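Local coordinates for MsStt7d protein (Micromonas, PDB 4IX3) that probably acts as an ATP-dependent protein kinase, a homolog of the algal state transition kinase Stt7, represented here by its catalytic domain with bound magnesium, at residues E141-L152 against A253-V263; C195-Y204 against A236-P245. All blocks are in the same frame, centred on the assembly; numbering follows the deposited sequence.

Contact 1 (E141-L152 against A253-V263); sequences ELGVTKKAMREL and AGCVMLQLAVV
Met149 and Met257 meet at about a right angle, Met149 SD lying 3.7 Å from Met257 CB. Bends at chi2 and chi3 turn the Met149 methyl toward the start of the facing segment, where CE comes to 3.4 Å from Ala253 O. Further along, Leu152 and Val256 reach tip to tip, with Leu152 CD2 4.0 Å from Val256 CG1. Leu260 pushes its CD1 branch against Ala148, and the 3.5 Å between Leu260 CD1 and Ala148 CB is tighter than ordinary carbon contact. These residues join two long helices of the kinase C-lobe, 141-161 and 246-261, the counterparts of αE and αF. Over 141-152 and 253-261 the axes pass 8.7 Å apart at 155°, nearly antiparallel. Helix 302-318 closes over Met257 and Ala261, while strand 183-186 lies against Ala148 and Leu152.

The polar groups are handled within each segment or by outside partners. Thr145 has OG1 beside its own backbone N (chi1 -55°), which lets the hydroxyl turn back to Glu141 O at 2.7 Å, from 37° above the carbonyl plane; the Thr145 amide reaches the same oxygen from the other face. The Thr145 side chain crosses that of Met257 at about a right angle, with Thr145 CG2 3.7 Å from Met257 CG. Glu141 rests CB and CG on the carbonyl oxygens of Leu260 and Ala261, and its carboxylate, hydrogen-bonded to Thr127, touches Val263.

Contact 2 (C195-Y204 against A236-P245); sequences CLPLPETLNY and AAKLWEAHKP
The activation segment of the kinase, downstream of the magnesium-binding Asp188 of the DFG-type motif, here folds back against the short helix 236-243 that precedes the long helix 246-261. A single water bridges the two parts. It donates to Cys195 O (2.8 Å) and accepts from Tyr204 OH (2.7 Å). Its other hydrogen goes to Ala236 O at 2.7 Å, an oxygen that also takes the helical bond from Trp240 N. Tyr204 gets its hydroxyl there by setting CG anti to the backbone N (chi1 -172°), which sends the ring across toward the helix; it crosses Pro245 at about a right angle, with OH 3.5 Å from Pro245 CG.

Cys195 is wedged between two aromatic rings. Its CB meets the indole rim, 3.6 Å from Trp240 CZ3, and SG approaches the same six-membered ring at its edge, 88° off the normal. The sulfur also stands over one face of the Tyr204 ring, offset toward the rim. Nearby, Pro197, the centre of an inverse gamma turn, lays CD 3.7 Å from Ala236 CB, and Leu196 brings CD2 to the same methyl. Val165 of strand 164-165 backs both Cys195 and Trp240.

With three directed bonds, the water ties two backbone carbonyls and a phenol together, so the polar link between loop and helix runs through one water, set among the apolar carbons of Cys195, Ala236 and Trp240.

How the contacts relate
Both contacts belong to the kinase C-lobe, yet they do not touch: their centres are 28 Å apart and their nearest atoms about 10 Å. Contact 1 is buried, pairing two long helices that lie at the heart of the lobe; contact 2 is only partly buried and sets an irregular loop against a short helix. Helix 236-243 of contact 2 is followed, after a short turn, by helix 246-261 of contact 1, and contact 2 is nested inside the loop that contact 1 closes. The chemistry follows the setting. Methionine, leucine and alanine interlock between the long helices, whereas a water, a cysteine and aromatic rings make the more peripheral join.

Contact 1 (E141-L152 against A253-V263)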
# COMPACT_ATOMS: atom_id res chain seq x y z
N GLU B 141 20.32 8.08 26.16
CA GLU B 141 19.38 8.70 25.24
C GLU B 141 20.01 9.96 24.64
O GLU B 141 19.94 10.19 23.41
CB GLU B 141 18.04 9.02 25.87
CG GLU B 141 17.14 7.81 26.06
CD GLU B 141 17.57 6.89 27.19
OE1 GLU B 141 17.78 7.37 28.33
OE2 GLU B 141 17.78 5.70 26.94
N LEU B 142 20.65 10.80 25.48
CA LEU B 142 21.26 12.01 24.96
C LEU B 142 22.33 11.70 23.92
O LEU B 142 22.39 12.33 22.85
CB LEU B 142 21.85 12.84 26.10
CG LEU B 142 22.53 14.17 25.72
CD1 LEU B 142 21.60 15.07 24.94
CD2 LEU B 142 22.95 14.90 27.00
N GLY B 143 23.20 10.75 24.24
CA GLY B 143 24.30 10.38 23.36
C GLY B 143 23.82 9.88 22.00
O GLY B 143 24.30 10.37 20.96
N VAL B 144 22.84 8.98 21.99
CA VAL B 144 22.35 8.42 20.73
C VAL B 144 21.58 9.51 19.97
O VAL B 144 21.66 9.58 18.73
CB VAL B 144 21.54 7.12 20.86
CG1 VAL B 144 22.40 6.02 21.43
CG2 VAL B 144 20.20 7.31 21.56
N THR B 145 20.84 10.38 20.67
CA THR B 145 20.13 11.45 19.98
C THR B 145 21.09 12.42 19.30
O THR B 145 20.88 12.84 18.17
CB THR B 145 19.14 12.19 20.93
OG1 THR B 145 18.28 11.19 21.50
CG2 THR B 145 18.32 13.25 20.19
N LYS B 146 22.14 12.82 20.01
CA LYS B 146 23.10 13.73 19.41
C LYS B 146 23.76 13.16 18.15
O LYS B 146 23.82 13.81 17.10
CB LYS B 146 24.17 14.04 20.47
CG LYS B 146 23.70 14.99 21.54
CD LYS B 146 24.80 15.36 22.54
CE LYS B 146 26.08 15.59 21.75
NZ LYS B 146 26.97 16.76 22.07
N LYS B 147 24.20 11.91 18.26
CA LYS B 147 24.89 11.31 17.13
C LYS B 147 23.94 11.09 15.95
O LYS B 147 24.24 11.41 14.79
CB LYS B 147 25.59 10.02 17.53
CG LYS B 147 26.43 9.40 16.41
CD LYS B 147 27.13 8.12 16.88
CE LYS B 147 28.28 7.64 16.00
NZ LYS B 147 27.76 7.20 14.66
N ALA B 148 22.78 10.49 16.23
CA ALA B 148 21.82 10.17 15.17
C ALA B 148 21.30 11.44 14.52
O ALA B 148 21.15 11.50 13.30
CB ALA B 148 20.64 9.39 15.73
N MET B 149 20.94 12.46 15.32
CA MET B 149 20.39 13.66 14.75
C MET B 149 21.42 14.42 13.93
O MET B 149 21.07 15.03 12.92
CB MET B 149 19.70 14.54 15.81
CG MET B 149 18.42 13.96 16.39
SD MET B 149 17.14 13.56 15.17
CE MET B 149 16.82 15.21 14.55
N ARG B 150 22.68 14.41 14.36
CA ARG B 150 23.68 15.12 13.56
C ARG B 150 23.77 14.43 12.19
O ARG B 150 23.85 15.14 11.16
CB ARG B 150 25.04 15.06 14.29
CG ARG B 150 26.13 15.88 13.62
CD ARG B 150 27.47 15.74 14.32
NE ARG B 150 27.48 16.35 15.65
CZ ARG B 150 27.49 15.68 16.79
NH1 ARG B 150 27.49 14.35 16.77
NH2 ARG B 150 27.58 16.35 17.95
N GLU B 151 23.76 13.09 12.20
CA GLU B 151 23.85 12.36 10.91
C GLU B 151 22.59 12.55 10.05
O GLU B 151 22.67 12.82 8.85
CB GLU B 151 24.11 10.89 11.20
CG GLU B 151 25.49 10.70 11.80
CD GLU B 151 25.73 9.34 12.41
OE1 GLU B 151 26.85 9.14 12.97
OE2 GLU B 151 24.82 8.45 12.40
N LEU B 152 21.43 12.44 10.67
CA LEU B 152 20.17 12.60 9.93
C LEU B 152 20.01 14.01 9.37
O LEU B 152 19.67 14.20 8.19
CB LEU B 152 19.00 12.32 10.88
CG LEU B 152 17.60 12.56 10.25
CD1 LEU B 152 17.39 11.71 8.98
CD2 LEU B 152 16.55 12.22 11.31
N ALA B 253 11.91 14.93 11.19
CA ALA B 253 13.17 14.77 11.92
C ALA B 253 12.95 15.15 13.41
O ALA B 253 13.55 14.50 14.27
CB ALA B 253 14.26 15.65 11.32
N GLY B 254 12.10 16.13 13.70
CA GLY B 254 11.75 16.41 15.12
C GLY B 254 11.05 15.25 15.81
O GLY B 254 11.39 14.90 16.93
N CYS B 255 10.20 14.53 15.06
CA CYS B 255 9.62 13.32 15.59
C CYS B 255 10.64 12.25 15.88
O CYS B 255 10.57 11.59 16.90
CB CYS B 255 8.55 12.76 14.62
SG CYS B 255 7.07 13.80 14.40
N VAL B 256 11.59 12.06 14.94
CA VAL B 256 12.66 11.08 15.20
C VAL B 256 13.39 11.51 16.49
O VAL B 256 13.69 10.64 17.30
CB VAL B 256 13.67 11.08 14.02
CG1 VAL B 256 14.92 10.25 14.33
CG2 VAL B 256 12.99 10.52 12.76
N MET B 257 13.74 12.78 16.61
CA MET B 257 14.45 13.24 17.79
C MET B 257 13.69 12.96 19.10
O MET B 257 14.30 12.48 20.07
CB MET B 257 14.69 14.72 17.69
CG MET B 257 15.44 15.26 18.91
SD MET B 257 16.22 16.81 18.57
CE MET B 257 16.82 17.23 20.22
N LEU B 258 12.37 13.23 19.11
CA LEU B 258 11.58 12.91 20.30
C LEU B 258 11.71 11.45 20.67
O LEU B 258 11.82 11.10 21.84
CB LEU B 258 10.11 13.24 20.06
CG LEU B 258 9.78 14.75 20.01
CD1 LEU B 258 8.45 15.04 19.36
CD2 LEU B 258 9.81 15.37 21.42
N GLN B 259 11.58 10.55 19.67
CA GLN B 259 11.65 9.15 19.99
C GLN B 259 13.03 8.69 20.45
O GLN B 259 13.13 7.84 21.32
CB GLN B 259 11.16 8.36 18.78
CG GLN B 259 9.72 8.70 18.41
CD GLN B 259 9.03 7.63 17.59
OE1 GLN B 259 8.05 6.99 18.04
NE2 GLN B 259 9.45 7.53 16.37
N LEU B 260 14.08 9.20 19.79
CA LEU B 260 15.42 8.82 20.25
C LEU B 260 15.65 9.34 21.68
O LEU B 260 16.29 8.65 22.46
CB LEU B 260 16.47 9.39 19.30
CG LEU B 260 16.37 8.79 17.88
CD1 LEU B 260 17.42 9.49 17.06
CD2 LEU B 260 16.59 7.29 17.98
N ALA B 261 15.20 10.56 21.95
CA ALA B 261 15.51 11.23 23.21
C ALA B 261 14.73 10.69 24.41
O ALA B 261 15.24 10.77 25.53
CB ALA B 261 15.26 12.73 23.06
N VAL B 262 13.52 10.16 24.19
CA VAL B 262 12.61 9.82 25.32
C VAL B 262 12.09 8.40 25.11
O VAL B 262 11.31 8.17 24.16
CB VAL B 262 11.43 10.79 25.43
CG1 VAL B 262 10.58 10.50 26.67
CG2 VAL B 262 11.90 12.24 25.43
N VAL B 263 12.58 7.46 25.92
CA VAL B 263 12.24 6.03 25.77
C VAL B 263 10.72 5.86 25.65
O VAL B 263 10.24 5.08 24.80
CB VAL B 263 12.86 5.12 26.87
CG1 VAL B 263 12.34 3.69 26.76
CG2 VAL B 263 14.38 5.17 26.75

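Contact 2 (C195-Y204 against A236-P245)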
# COMPACT_ATOMS: atom_id res chain seq x y z
N CYS B 195 12.36 18.65 -6.34
CA CYS B 195 11.55 19.87 -6.28
C CYS B 195 12.13 21.00 -7.09
O CYS B 195 11.59 22.10 -7.08
CB CYS B 195 11.47 20.34 -4.83
SG CYS B 195 10.71 19.12 -3.76
N LEU B 196 13.27 20.77 -7.75
CA LEU B 196 13.82 21.75 -8.65
C LEU B 196 13.93 21.13 -10.03
O LEU B 196 13.99 19.90 -10.17
CB LEU B 196 15.20 22.20 -8.13
CG LEU B 196 15.18 22.90 -6.77
CD1 LEU B 196 16.60 23.00 -6.27
CD2 LEU B 196 14.48 24.25 -6.81
N PRO B 197 13.94 21.98 -11.06
CA PRO B 197 13.96 21.43 -12.41
C PRO B 197 15.38 21.02 -12.80
O PRO B 197 16.10 21.76 -13.46
CB PRO B 197 13.45 22.59 -13.27
CG PRO B 197 13.76 23.83 -12.50
CD PRO B 197 13.96 23.46 -11.06
N LEU B 198 15.78 19.82 -12.40
CA LEU B 198 17.16 19.39 -12.59
C LEU B 198 17.17 18.05 -13.33
O LEU B 198 17.68 17.07 -12.79
CB LEU B 198 17.84 19.24 -11.23
CG LEU B 198 17.83 20.47 -10.32
CD1 LEU B 198 18.42 20.15 -8.95
CD2 LEU B 198 18.60 21.62 -10.97
N PRO B 199 16.58 17.99 -14.54
CA PRO B 199 16.00 19.03 -15.39
C PRO B 199 14.49 19.24 -15.23
O PRO B 199 13.95 20.26 -15.68
CB PRO B 199 16.27 18.49 -16.79
CG PRO B 199 16.08 17.02 -16.62
CD PRO B 199 16.68 16.71 -15.27
N GLU B 200 13.81 18.32 -14.55
CA GLU B 200 12.37 18.44 -14.34
C GLU B 200 12.05 18.01 -12.93
O GLU B 200 12.68 17.09 -12.38
CB GLU B 200 11.59 17.54 -15.30
CG GLU B 200 11.84 17.88 -16.77
CD GLU B 200 10.82 17.26 -17.69
OE1 GLU B 200 10.00 16.44 -17.21
OE2 GLU B 200 10.85 17.59 -18.89
N THR B 201 11.05 18.66 -12.34
CA THR B 201 10.58 18.20 -11.02
C THR B 201 9.96 16.80 -11.13
O THR B 201 9.45 16.41 -12.20
CB THR B 201 9.58 19.17 -10.35
OG1 THR B 201 8.36 19.16 -11.09
CG2 THR B 201 10.15 20.60 -10.28
N LEU B 202 10.00 16.04 -10.04
CA LEU B 202 9.52 14.64 -10.01
C LEU B 202 8.66 14.46 -8.76
O LEU B 202 9.06 14.91 -7.69
CB LEU B 202 10.67 13.63 -9.99
CG LEU B 202 11.69 13.73 -11.14
CD1 LEU B 202 12.87 12.85 -10.78
CD2 LEU B 202 11.11 13.36 -12.49
N ASN B 203 7.47 13.90 -8.91
CA ASN B 203 6.62 13.56 -7.77
C ASN B 203 6.29 14.76 -6.85
O ASN B 203 6.22 14.63 -5.61
CB ASN B 203 7.24 12.37 -7.02
CG ASN B 203 6.24 11.62 -6.16
OD1 ASN B 203 5.08 11.47 -6.54
ND2 ASN B 203 6.69 11.10 -5.02
N TYR B 204 6.11 15.92 -7.49
CA TYR B 204 6.01 17.20 -6.80
C TYR B 204 4.80 17.94 -7.34
O TYR B 204 4.76 18.26 -8.52
CB TYR B 204 7.28 17.97 -7.12
CG TYR B 204 7.49 19.26 -6.35
CD1 TYR B 204 7.26 19.32 -4.98
CD2 TYR B 204 7.93 20.40 -7.00
CE1 TYR B 204 7.53 20.48 -4.26
CE2 TYR B 204 8.19 21.58 -6.30
CZ TYR B 204 8.02 21.61 -4.92
OH TYR B 204 8.32 22.75 -4.18
N ALA B 236 9.70 26.99 -9.93
CA ALA B 236 10.15 26.04 -8.89
C ALA B 236 10.91 26.73 -7.76
O ALA B 236 10.67 26.43 -6.59
CB ALA B 236 11.00 24.93 -9.48
N ALA B 237 11.82 27.65 -8.11
CA ALA B 237 12.67 28.25 -7.08
C ALA B 237 11.84 29.16 -6.16
O ALA B 237 12.00 29.13 -4.93
CB ALA B 237 13.83 29.00 -7.70
N LYS B 238 10.87 29.85 -6.73
CA LYS B 238 9.96 30.69 -5.97
C LYS B 238 9.10 29.87 -5.00
O LYS B 238 8.99 30.23 -3.82
CB LYS B 238 9.09 31.52 -6.91
CG LYS B 238 8.29 32.62 -6.22
CD LYS B 238 7.62 33.53 -7.23
CE LYS B 238 6.12 33.64 -6.97
NZ LYS B 238 5.32 32.48 -7.50
N LEU B 239 8.58 28.73 -5.47
CA LEU B 239 7.77 27.83 -4.64
C LEU B 239 8.59 27.23 -3.50
O LEU B 239 8.07 27.04 -2.39
CB LEU B 239 7.09 26.72 -5.47
CG LEU B 239 6.12 27.09 -6.60
CD1 LEU B 239 6.93 27.87 -7.61
CD2 LEU B 239 5.55 25.85 -7.26
N TRP B 240 9.84 26.87 -3.81
CA TRP B 240 10.74 26.39 -2.76
C TRP B 240 10.87 27.34 -1.58
O TRP B 240 10.70 26.96 -0.41
CB TRP B 240 12.13 26.10 -3.35
CG TRP B 240 13.09 25.54 -2.34
CD1 TRP B 240 14.04 26.22 -1.59
CD2 TRP B 240 13.27 24.12 -2.01
NE1 TRP B 240 14.75 25.35 -0.80
CE2 TRP B 240 14.35 24.07 -1.00
CE3 TRP B 240 12.72 22.92 -2.47
CZ2 TRP B 240 14.83 22.85 -0.49
CZ3 TRP B 240 13.17 21.73 -1.92
CH2 TRP B 240 14.20 21.68 -0.95
N GLU B 241 11.08 28.60 -1.93
CA GLU B 241 11.25 29.65 -0.93
C GLU B 241 9.94 30.01 -0.23
O GLU B 241 9.92 30.20 0.97
CB GLU B 241 11.88 30.89 -1.57
CG GLU B 241 13.22 30.65 -2.24
CD GLU B 241 14.35 30.30 -1.28
OE1 GLU B 241 14.37 30.81 -0.13
OE2 GLU B 241 15.25 29.53 -1.68
N ALA B 242 8.83 30.04 -0.97
CA ALA B 242 7.52 30.41 -0.44
C ALA B 242 6.84 29.33 0.40
O ALA B 242 6.29 29.60 1.48
CB ALA B 242 6.63 30.82 -1.60
N HIS B 243 6.91 28.09 -0.05
CA HIS B 243 6.16 27.03 0.61
C HIS B 243 7.05 26.08 1.38
O HIS B 243 6.53 25.27 2.17
CB HIS B 243 5.31 26.27 -0.40
CG HIS B 243 4.36 27.14 -1.17
ND1 HIS B 243 3.42 27.93 -0.58
CD2 HIS B 243 4.21 27.35 -2.55
CE1 HIS B 243 2.71 28.59 -1.53
NE2 HIS B 243 3.20 28.24 -2.73
N LYS B 244 8.37 26.15 1.18
CA LYS B 244 9.29 25.44 2.07
C LYS B 244 8.98 23.95 2.26
O LYS B 244 8.81 23.45 3.39
CB LYS B 244 9.39 26.11 3.46
CG LYS B 244 9.73 27.59 3.39
CD LYS B 244 9.98 28.13 4.79
CE LYS B 244 10.74 29.43 4.81
NZ LYS B 244 10.44 30.45 3.78
N PRO B 245 8.88 23.21 1.14
CA PRO B 245 8.53 21.80 1.24
C PRO B 245 9.54 20.98 2.03
O PRO B 245 9.18 19.96 2.64
CB PRO B 245 8.50 21.34 -0.22
CG PRO B 245 9.42 22.30 -0.94
CD PRO B 245 9.20 23.63 -0.23
O HOH W 1 10.28 23.98 -5.54